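Local atomic coordinates of tryparedoxin (Leishmania major, PDB entry 3S9F), a protein that probably acts as a thioredoxin-fold disulfide reductase that passes electrons to tryparedoxin peroxidase in the parasite's peroxide detoxification pathway. Residues 67-75 / 99-107; 48-59 / 82-91. One frame throughout, in Å; residues are numbered along the deposited sequence.

In the fold
After helix 23-30 and the short strands 34-36 and 39-41, the chain enters strand 50-56 in the middle of the sheet. Cys-60 and Cys-63, the disulfide pair, sit at the start of helix 61-77, which leads to strand 83-89. Contact 2 (48-59 with 82-91) closes this beta-alpha-beta loop by pairing the two strands in parallel. The chain then forms helix 94-101 and the loop leading into strand 107-108. Contact 1 (67-75 with 99-107) closes a second loop by packing the end of helix 94-101 and that loop on helix 61-77. The two loops cross, since their segments alternate along the chain. Probable hydrogen bonds between Tyr-74 and Glu-84 and between Tyr-100 and Ser-56 join the two contacts.

Contact 1 of 2, residues 67-75 / 99-107; sequences TPQLVEFYE and AYYAKMPWL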
loop_
_atom_site.group_PDB
_atom_site.type_symbol
_atom_site.label_atom_id
_atom_site.label_comp_id
_atom_site.label_asym_id
_atom_site.label_seq_id
_atom_site.Cartn_x
_atom_site.Cartn_y
_atom_site.Cartn_z
ATOM N N THR A 67 7.272 8.477 23.986
ATOM C CA THR A 67 6.075 8.972 23.297
ATOM C C THR A 67 5.591 10.350 23.806
ATOM O O THR A 67 5.313 11.238 23.005
ATOM C CB THR A 67 4.946 7.917 23.313
ATOM O OG1 THR A 67 5.331 6.812 22.484
ATOM C CG2 THR A 67 3.632 8.497 22.789
ATOM N N PRO A 68 5.509 10.546 25.141
ATOM C CA PRO A 68 5.117 11.881 25.606
ATOM C C PRO A 68 6.008 13.021 25.091
ATOM O O PRO A 68 5.477 14.079 24.756
ATOM C CB PRO A 68 5.219 11.770 27.135
ATOM C CG PRO A 68 4.981 10.336 27.411
ATOM C CD PRO A 68 5.622 9.594 26.265
ATOM N N GLN A 69 7.324 12.809 25.029
ATOM C CA GLN A 69 8.242 13.815 24.471
ATOM C C GLN A 69 8.001 14.059 22.983
ATOM O O GLN A 69 7.989 15.203 22.518
ATOM C CB GLN A 69 9.704 13.415 24.648
ATOM C CG GLN A 69 10.650 14.519 24.123
ATOM C CD GLN A 69 12.098 14.345 24.535
ATOM O OE1 GLN A 69 12.452 13.386 25.236
ATOM N NE2 GLN A 69 12.950 15.289 24.108
ATOM N N LEU A 70 7.838 12.970 22.243
ATOM C CA LEU A 70 7.523 13.084 20.811
ATOM C C LEU A 70 6.183 13.804 20.580
ATOM O O LEU A 70 6.071 14.635 19.679
ATOM C CB LEU A 70 7.551 11.699 20.158
ATOM C CG LEU A 70 7.395 11.684 18.634
ATOM C CD1 LEU A 70 8.486 12.496 17.933
ATOM C CD2 LEU A 70 7.348 10.213 18.148
ATOM N N VAL A 71 5.177 13.511 21.402
ATOM C CA VAL A 71 3.879 14.223 21.317
ATOM C C VAL A 71 4.062 15.736 21.489
ATOM O O VAL A 71 3.529 16.545 20.710
ATOM C CB VAL A 71 2.838 13.677 22.327
ATOM C CG1 VAL A 71 1.623 14.606 22.402
ATOM C CG2 VAL A 71 2.383 12.300 21.910
ATOM N N GLU A 72 4.840 16.108 22.496
ATOM C CA GLU A 72 5.102 17.512 22.770
ATOM C C GLU A 72 5.883 18.155 21.606
ATOM O O GLU A 72 5.560 19.264 21.179
ATOM C CB GLU A 72 5.846 17.646 24.098
ATOM C CG GLU A 72 5.893 19.045 24.668
ATOM C CD GLU A 72 6.882 19.179 25.832
ATOM O OE1 GLU A 72 7.497 18.162 26.251
ATOM O OE2 GLU A 72 7.050 20.311 26.326
ATOM N N PHE A 73 6.886 17.444 21.088
ATOM C CA PHE A 73 7.698 17.952 19.980
ATOM C C PHE A 73 6.855 18.173 18.725
ATOM O O PHE A 73 6.988 19.200 18.060
ATOM C CB PHE A 73 8.874 17.014 19.656
ATOM C CG PHE A 73 9.818 17.575 18.621
ATOM C CD1 PHE A 73 9.772 17.134 17.294
ATOM C CD2 PHE A 73 10.738 18.566 18.968
ATOM C CE1 PHE A 73 10.645 17.675 16.336
ATOM C CE2 PHE A 73 11.609 19.108 18.026
ATOM C CZ PHE A 73 11.565 18.659 16.705
ATOM N N TYR A 74 5.998 17.200 18.406
ATOM C CA TYR A 74 5.055 17.305 17.288
ATOM C C TYR A 74 4.061 18.477 17.410
ATOM O O TYR A 74 3.896 19.270 16.467
ATOM C CB TYR A 74 4.283 16.013 17.189
ATOM C CG TYR A 74 3.298 15.930 16.055
ATOM C CD1 TYR A 74 3.639 15.308 14.851
ATOM C CD2 TYR A 74 2.004 16.422 16.211
ATOM C CE1 TYR A 74 2.707 15.190 13.826
ATOM C CE2 TYR A 74 1.069 16.333 15.194
ATOM C CZ TYR A 74 1.419 15.696 14.010
ATOM O OH TYR A 74 0.471 15.582 13.023
ATOM N N GLU A 75 3.395 18.579 18.557
ATOM C CA GLU A 75 2.423 19.667 18.770
ATOM C C GLU A 75 3.052 21.038 18.551
ATOM O O GLU A 75 2.457 21.908 17.920
ATOM C CB GLU A 75 1.782 19.562 20.153
ATOM C CG GLU A 75 0.823 18.371 20.237
ATOM C CD GLU A 75 0.385 18.042 21.647
ATOM O OE1 GLU A 75 0.838 18.704 22.603
ATOM O OE2 GLU A 75 -0.415 17.093 21.797
ATOM N N ALA A 99 -5.936 2.278 22.512
ATOM C CA ALA A 99 -5.670 2.998 23.795
ATOM C C ALA A 99 -4.416 3.871 23.648
ATOM O O ALA A 99 -4.358 5.013 24.141
ATOM C CB ALA A 99 -5.495 2.020 24.946
ATOM N N TYR A 100 -3.405 3.295 23.007
ATOM C CA TYR A 100 -2.113 3.953 22.790
ATOM C C TYR A 100 -2.173 5.027 21.718
ATOM O O TYR A 100 -1.671 6.138 21.915
ATOM C CB TYR A 100 -1.039 2.893 22.480
ATOM C CG TYR A 100 0.407 3.379 22.455
ATOM C CD1 TYR A 100 0.876 4.337 23.364
ATOM C CD2 TYR A 100 1.303 2.838 21.548
ATOM C CE1 TYR A 100 2.231 4.765 23.323
ATOM C CE2 TYR A 100 2.647 3.239 21.510
ATOM C CZ TYR A 100 3.089 4.185 22.397
ATOM O OH TYR A 100 4.399 4.562 22.365
ATOM N N TYR A 101 -2.793 4.714 20.584
ATOM C CA TYR A 101 -2.875 5.693 19.502
ATOM C C TYR A 101 -3.716 6.899 19.925
ATOM O O TYR A 101 -3.483 8.023 19.482
ATOM C CB TYR A 101 -3.457 5.063 18.234
ATOM C CG TYR A 101 -3.655 6.072 17.115
ATOM C CD1 TYR A 101 -2.575 6.814 16.600
ATOM C CD2 TYR A 101 -4.919 6.272 16.563
ATOM C CE1 TYR A 101 -2.769 7.732 15.561
ATOM C CE2 TYR A 101 -5.128 7.194 15.541
ATOM C CZ TYR A 101 -4.049 7.916 15.047
ATOM O OH TYR A 101 -4.252 8.831 14.044
ATOM N N ALA A 102 -4.663 6.675 20.826
ATOM C CA ALA A 102 -5.495 7.771 21.362
ATOM C C ALA A 102 -4.678 8.885 22.022
ATOM O O ALA A 102 -5.131 10.034 22.102
ATOM C CB ALA A 102 -6.523 7.215 22.375
ATOM N N LYS A 103 -3.484 8.536 22.499
ATOM C CA LYS A 103 -2.578 9.489 23.146
ATOM C C LYS A 103 -1.775 10.317 22.121
ATOM O O LYS A 103 -1.071 11.259 22.490
ATOM C CB LYS A 103 -1.621 8.732 24.069
ATOM C CG LYS A 103 -2.351 8.059 25.231
ATOM C CD LYS A 103 -1.408 7.292 26.133
ATOM C CE LYS A 103 -2.107 6.982 27.441
ATOM N NZ LYS A 103 -1.386 5.966 28.238
ATOM N N MET A 104 -1.879 9.952 20.849
ATOM C CA MET A 104 -1.059 10.577 19.792
ATOM C C MET A 104 -1.852 11.525 18.912
ATOM O O MET A 104 -3.004 11.245 18.585
ATOM C CB MET A 104 -0.431 9.492 18.918
ATOM C CG MET A 104 0.433 8.539 19.700
ATOM S SD MET A 104 0.822 7.105 18.697
ATOM C CE MET A 104 1.728 6.177 19.899
ATOM N N PRO A 105 -1.242 12.631 18.518
ATOM C CA PRO A 105 -1.907 13.645 17.694
ATOM C C PRO A 105 -1.688 13.458 16.201
ATOM O O PRO A 105 -2.188 14.233 15.411
ATOM C CB PRO A 105 -1.212 14.931 18.117
ATOM C CG PRO A 105 0.099 14.513 18.571
ATOM C CD PRO A 105 -0.053 13.166 19.183
ATOM N N TRP A 106 -0.926 12.440 15.839
ATOM C CA TRP A 106 -0.565 12.212 14.457
ATOM C C TRP A 106 -1.355 11.093 13.768
ATOM O O TRP A 106 -2.434 10.753 14.186
ATOM C CB TRP A 106 0.942 11.988 14.349
ATOM C CG TRP A 106 1.457 10.998 15.295
ATOM C CD1 TRP A 106 1.244 9.664 15.263
ATOM C CD2 TRP A 106 2.292 11.241 16.428
ATOM N NE1 TRP A 106 1.882 9.055 16.297
ATOM C CE2 TRP A 106 2.540 10.003 17.029
ATOM C CE3 TRP A 106 2.849 12.382 16.997
ATOM C CZ2 TRP A 106 3.308 9.878 18.160
ATOM C CZ3 TRP A 106 3.612 12.251 18.101
ATOM C CH2 TRP A 106 3.833 11.013 18.683
ATOM N N LEU A 107 -0.796 10.553 12.691
ATOM C CA LEU A 107 -1.456 9.537 11.872
ATOM C C LEU A 107 -1.073 8.109 12.246
ATOM O O LEU A 107 -0.133 7.907 12.945
ATOM C CB LEU A 107 -1.076 9.731 10.407
ATOM C CG LEU A 107 -1.258 11.119 9.787
ATOM C CD1 LEU A 107 -0.875 11.174 8.337
ATOM C CD2 LEU A 107 -2.665 11.518 9.961
#
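Trp-106 has CG set between its backbone N and carbonyl carbon (chi1 50°), which turns the indole toward helix 61-77. Tyr-74 has CG opposite its own N (chi1 -178°) and offers a ring face. The two form a T-shaped pair in this thioredoxin fold, where the loop after helix 94-101 packs on helix 61-77. The edge of the indole at CE3 stands over the Tyr-74 face, with the planes at 69° and the ring centroids 5.4 Å apart. Trp-106 CB also lies 3.7 Å from Tyr-74 CE1. The Tyr-74 hydroxyl bonds to Glu-84 on strand 83-89.

The far end of the indole reaches Leu-70, with Trp-106 CH2 3.6 Å from Leu-70 CG. Pro-105 takes the outer side of the contact. Pro-105 CG is 3.6 Å from Tyr-74 CD2, and Pro-105 CD is 3.8 Å from Val-71 CG2. The same Val-71 methyl lies near the carbonyl of Lys-103.

Near the starts of both segments, Thr-67 OG1 meets the edge of the Tyr-100 ring; its 2.4 Å distance to Tyr-100 OH is doubtfully short for a hydrogen bond. Tyr-100 OH bonds to Ser-56, and Thr-67 OG1 to Tyr-54. Met-104 CE sits 3.4 Å over the centre of the Tyr-100 ring.

Contact 2 of 2, residues 48-59 / 82-91; sequences GKTVFFYFSASW and NFEIILASWD
Asp-91 receives two hydrogen bonds from Ser-58. Ser-58 OG is 2.6 Å from Asp-91 OD1, and Ser-58 N is 2.9 Å from Asp-91 OD2. Both donors come from the syn side, somewhat out of the carboxylate plane; gripping both oxygens limits rotation. The Ser-58 hydroxyl sits between its own N and carbonyl carbon (chi1 71°), which lets one residue serve both oxygens. Trp-59 NE1 adds a weak bond to the carbonyl of Trp-90.

Between the strands runs a ladder of backbone bonds. Among its straightest is Ala-88 N to Tyr-54 O, 2.8 Å long at 174°. The ladder loosens near Ser-56, whose buried N has no partner. At the other end, a water links Lys-49 NZ to Glu-84 OE1. Glu-84 OE2, the oxygen that also serves Tyr-74, accepts from Ile-85 N on its anti side.

Strands 50-56 and 83-89 are the parallel pair of a beta-alpha-beta unit, central in the thioredoxin sheet. Helix 61-77 covers the face with Tyr-54 and Ile-85. There Ile-85 CG2 lies 3.8 Å from Tyr-54 CB. Toward the starts of the strands, the edge of Phe-52 meets the face of Phe-83 in an offset edge-to-face pair, planes at 87°. On the face with Val-51, Ile-86 CD1 is 3.6 Å from Val-51 CG1. Val-51 and Phe-53 pack on Val-24 and Leu-28 of the second subunit. Ala-88 CB makes a CH-pi contact over the Phe-55 ring, 4.1 Å from its centroid.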
loop_
_atom_site.group_PDB
_atom_site.type_symbol
_atom_site.label_atom_id
_atom_site.label_comp_id
_atom_site.label_asym_id
_atom_site.label_seq_id
_atom_site.Cartn_x
_atom_site.Cartn_y
_atom_site.Cartn_z
ATOM N N GLY A 48 5.463 17.144 0.115
ATOM C CA GLY A 48 6.520 18.112 0.416
ATOM C C GLY A 48 7.004 18.185 1.853
ATOM O O GLY A 48 7.785 19.076 2.206
ATOM N N LYS A 49 6.547 17.252 2.687
ATOM C CA LYS A 49 6.925 17.224 4.100
ATOM C C LYS A 49 8.065 16.219 4.375
ATOM O O LYS A 49 8.396 15.378 3.531
ATOM C CB LYS A 49 5.701 16.862 4.961
ATOM C CG LYS A 49 4.527 17.835 4.857
ATOM C CD LYS A 49 3.315 17.375 5.663
ATOM C CE LYS A 49 2.321 18.513 5.846
ATOM N NZ LYS A 49 1.123 18.097 6.627
ATOM N N THR A 50 8.668 16.292 5.561
ATOM C CA THR A 50 9.443 15.161 6.050
ATOM C C THR A 50 8.397 14.299 6.736
ATOM O O THR A 50 7.537 14.834 7.433
ATOM C CB THR A 50 10.499 15.597 7.098
ATOM O OG1 THR A 50 11.422 16.497 6.473
ATOM C CG2 THR A 50 11.276 14.406 7.610
ATOM N N VAL A 51 8.429 12.984 6.501
ATOM C CA VAL A 51 7.454 12.093 7.130
ATOM C C VAL A 51 8.237 11.101 7.978
ATOM O O VAL A 51 9.257 10.594 7.538
ATOM C CB VAL A 51 6.548 11.350 6.068
ATOM C CG1 VAL A 51 5.748 10.215 6.737
ATOM C CG2 VAL A 51 5.568 12.309 5.379
ATOM N N PHE A 52 7.753 10.814 9.186
ATOM C CA PHE A 52 8.405 9.852 10.056
ATOM C C PHE A 52 7.502 8.654 10.238
ATOM O O PHE A 52 6.303 8.814 10.421
ATOM C CB PHE A 52 8.641 10.460 11.444
ATOM C CG PHE A 52 9.660 11.536 11.449
ATOM C CD1 PHE A 52 9.294 12.871 11.248
ATOM C CD2 PHE A 52 10.991 11.228 11.677
ATOM C CE1 PHE A 52 10.262 13.886 11.260
ATOM C CE2 PHE A 52 11.960 12.235 11.695
ATOM C CZ PHE A 52 11.587 13.562 11.478
ATOM N N PHE A 53 8.078 7.460 10.177
ATOM C CA PHE A 53 7.389 6.280 10.720
ATOM C C PHE A 53 7.844 6.110 12.163
ATOM O O PHE A 53 9.045 6.104 12.444
ATOM C CB PHE A 53 7.734 5.024 9.926
ATOM C CG PHE A 53 7.132 4.995 8.558
ATOM C CD1 PHE A 53 5.750 4.956 8.396
ATOM C CD2 PHE A 53 7.952 5.007 7.431
ATOM C CE1 PHE A 53 5.189 4.914 7.135
ATOM C CE2 PHE A 53 7.394 4.971 6.155
ATOM C CZ PHE A 53 6.018 4.938 6.009
ATOM N N TYR A 54 6.894 5.983 13.094
ATOM C CA TYR A 54 7.246 5.827 14.498
ATOM C C TYR A 54 6.870 4.407 14.890
ATOM O O TYR A 54 5.687 4.048 14.869
ATOM C CB TYR A 54 6.437 6.817 15.355
ATOM C CG TYR A 54 6.702 6.739 16.839
ATOM C CD1 TYR A 54 5.646 6.807 17.752
ATOM C CD2 TYR A 54 8.012 6.622 17.333
ATOM C CE1 TYR A 54 5.896 6.730 19.162
ATOM C CE2 TYR A 54 8.267 6.542 18.706
ATOM C CZ TYR A 54 7.203 6.618 19.602
ATOM O OH TYR A 54 7.475 6.546 20.947
ATOM N N PHE A 55 7.881 3.602 15.201
ATOM C CA PHE A 55 7.685 2.193 15.593
ATOM C C PHE A 55 7.652 2.147 17.098
ATOM O O PHE A 55 8.624 2.519 17.754
ATOM C CB PHE A 55 8.844 1.338 15.039
ATOM C CG PHE A 55 8.938 1.360 13.513
ATOM C CD1 PHE A 55 9.603 2.411 12.842
ATOM C CD2 PHE A 55 8.334 0.369 12.766
ATOM C CE1 PHE A 55 9.665 2.450 11.445
ATOM C CE2 PHE A 55 8.392 0.370 11.369
ATOM C CZ PHE A 55 9.073 1.430 10.690
ATOM N N SER A 56 6.520 1.727 17.674
ATOM C CA SER A 56 6.370 1.768 19.110
ATOM C C SER A 56 5.245 0.806 19.483
ATOM O O SER A 56 4.565 0.277 18.608
ATOM C CB SER A 56 6.008 3.188 19.553
ATOM O OG SER A 56 6.071 3.284 20.953
ATOM N N ALA A 57 5.052 0.586 20.777
ATOM C CA ALA A 57 3.969 -0.288 21.253
ATOM C C ALA A 57 3.576 0.119 22.654
ATOM O O ALA A 57 4.420 0.595 23.449
ATOM C CB ALA A 57 4.406 -1.750 21.246
ATOM N N SER A 58 2.298 -0.094 22.967
ATOM C CA SER A 58 1.737 0.255 24.271
ATOM C C SER A 58 2.438 -0.490 25.416
ATOM O O SER A 58 2.446 -0.014 26.539
ATOM C CB SER A 58 0.243 -0.081 24.287
ATOM O OG SER A 58 0.082 -1.497 24.301
ATOM N N TRP A 59 3.047 -1.634 25.092
ATOM C CA TRP A 59 3.575 -2.605 26.068
ATOM C C TRP A 59 5.079 -2.441 26.349
ATOM O O TRP A 59 5.680 -3.135 27.189
ATOM C CB TRP A 59 3.243 -4.035 25.598
ATOM C CG TRP A 59 3.651 -4.388 24.172
ATOM C CD1 TRP A 59 2.802 -4.620 23.104
ATOM C CD2 TRP A 59 4.975 -4.593 23.672
ATOM N NE1 TRP A 59 3.522 -4.939 21.994
ATOM C CE2 TRP A 59 4.857 -4.930 22.301
ATOM C CE3 TRP A 59 6.254 -4.508 24.233
ATOM C CZ2 TRP A 59 5.973 -5.174 21.486
ATOM C CZ3 TRP A 59 7.356 -4.762 23.430
ATOM C CH2 TRP A 59 7.209 -5.093 22.065
ATOM N N ASN A 82 7.355 21.546 9.211
ATOM C CA ASN A 82 6.751 20.871 8.048
ATOM C C ASN A 82 6.941 19.341 8.037
ATOM O O ASN A 82 7.496 18.769 7.088
ATOM C CB ASN A 82 7.272 21.499 6.738
ATOM C CG ASN A 82 6.460 21.083 5.531
ATOM O OD1 ASN A 82 5.238 20.957 5.608
ATOM N ND2 ASN A 82 7.141 20.831 4.410
ATOM N N PHE A 83 6.510 18.678 9.101
ATOM C CA PHE A 83 6.629 17.213 9.132
ATOM C C PHE A 83 5.339 16.534 9.582
ATOM O O PHE A 83 4.454 17.181 10.147
ATOM C CB PHE A 83 7.855 16.748 9.949
ATOM C CG PHE A 83 7.776 17.035 11.432
ATOM C CD1 PHE A 83 8.408 18.153 11.973
ATOM C CD2 PHE A 83 7.134 16.138 12.307
ATOM C CE1 PHE A 83 8.374 18.420 13.355
ATOM C CE2 PHE A 83 7.083 16.399 13.699
ATOM C CZ PHE A 83 7.700 17.540 14.222
ATOM N N GLU A 84 5.221 15.244 9.262
ATOM C CA GLU A 84 4.110 14.426 9.736
ATOM C C GLU A 84 4.658 13.171 10.384
ATOM O O GLU A 84 5.791 12.761 10.106
ATOM C CB GLU A 84 3.145 14.094 8.567
ATOM C CG GLU A 84 1.859 13.365 8.978
ATOM C CD GLU A 84 1.091 14.100 10.062
ATOM O OE1 GLU A 84 0.212 14.922 9.710
ATOM O OE2 GLU A 84 1.375 13.876 11.262
ATOM N N ILE A 85 3.873 12.561 11.272
ATOM C CA ILE A 85 4.300 11.298 11.866
ATOM C C ILE A 85 3.235 10.257 11.608
ATOM O O ILE A 85 2.022 10.546 11.701
ATOM C CB ILE A 85 4.620 11.407 13.374
ATOM C CG1 ILE A 85 5.806 12.378 13.585
ATOM C CG2 ILE A 85 5.015 10.022 13.950
ATOM C CD1 ILE A 85 6.153 12.609 15.053
ATOM N N ILE A 86 3.689 9.052 11.265
ATOM C CA ILE A 86 2.775 7.933 11.065
ATOM C C ILE A 86 3.147 6.809 12.012
ATOM O O ILE A 86 4.251 6.263 11.923
ATOM C CB ILE A 86 2.846 7.384 9.603
ATOM C CG1 ILE A 86 2.495 8.485 8.597
ATOM C CG2 ILE A 86 1.902 6.148 9.468
ATOM C CD1 ILE A 86 2.800 8.136 7.119
ATOM N N LEU A 87 2.241 6.456 12.915
ATOM C CA LEU A 87 2.451 5.293 13.798
ATOM C C LEU A 87 2.520 3.983 13.011
ATOM O O LEU A 87 1.664 3.726 12.163
ATOM C CB LEU A 87 1.338 5.220 14.855
ATOM C CG LEU A 87 1.412 3.997 15.785
ATOM C CD1 LEU A 87 2.670 4.064 16.703
ATOM C CD2 LEU A 87 0.131 3.932 16.619
ATOM N N ALA A 88 3.577 3.195 13.276
ATOM C CA ALA A 88 3.717 1.845 12.728
ATOM C C ALA A 88 3.803 0.947 13.955
ATOM O O ALA A 88 4.894 0.664 14.492
ATOM C CB ALA A 88 4.966 1.752 11.859
ATOM N N SER A 89 2.630 0.522 14.401
ATOM C CA SER A 89 2.472 -0.060 15.729
ATOM C C SER A 89 2.896 -1.507 15.841
ATOM O O SER A 89 2.535 -2.331 15.003
ATOM C CB SER A 89 1.014 0.041 16.176
ATOM O OG SER A 89 0.892 -0.597 17.438
ATOM N N TRP A 90 3.659 -1.807 16.890
ATOM C CA TRP A 90 3.980 -3.180 17.225
ATOM C C TRP A 90 2.956 -3.803 18.191
ATOM O O TRP A 90 3.175 -4.904 18.693
ATOM C CB TRP A 90 5.384 -3.263 17.813
ATOM C CG TRP A 90 6.503 -3.198 16.791
ATOM C CD1 TRP A 90 6.453 -2.728 15.500
ATOM C CD2 TRP A 90 7.845 -3.623 17.015
ATOM N NE1 TRP A 90 7.708 -2.839 14.906
ATOM C CE2 TRP A 90 8.575 -3.378 15.824
ATOM C CE3 TRP A 90 8.510 -4.173 18.121
ATOM C CZ2 TRP A 90 9.941 -3.685 15.704
ATOM C CZ3 TRP A 90 9.854 -4.481 18.009
ATOM C CH2 TRP A 90 10.566 -4.218 16.805
ATOM N N ASP A 91 1.837 -3.123 18.416
ATOM C CA ASP A 91 0.740 -3.726 19.186
ATOM C C ASP A 91 0.023 -4.721 18.298
ATOM O O ASP A 91 -0.298 -4.420 17.144
ATOM C CB ASP A 91 -0.252 -2.669 19.655
ATOM C CG ASP A 91 0.202 -1.960 20.904
ATOM O OD1 ASP A 91 0.245 -2.615 21.966
ATOM O OD2 ASP A 91 0.499 -0.753 20.835
HETATM O O HOH W 1 -0.034 15.396 6.888
HETATM O O HOH W 2 10.339 19.099 6.806
#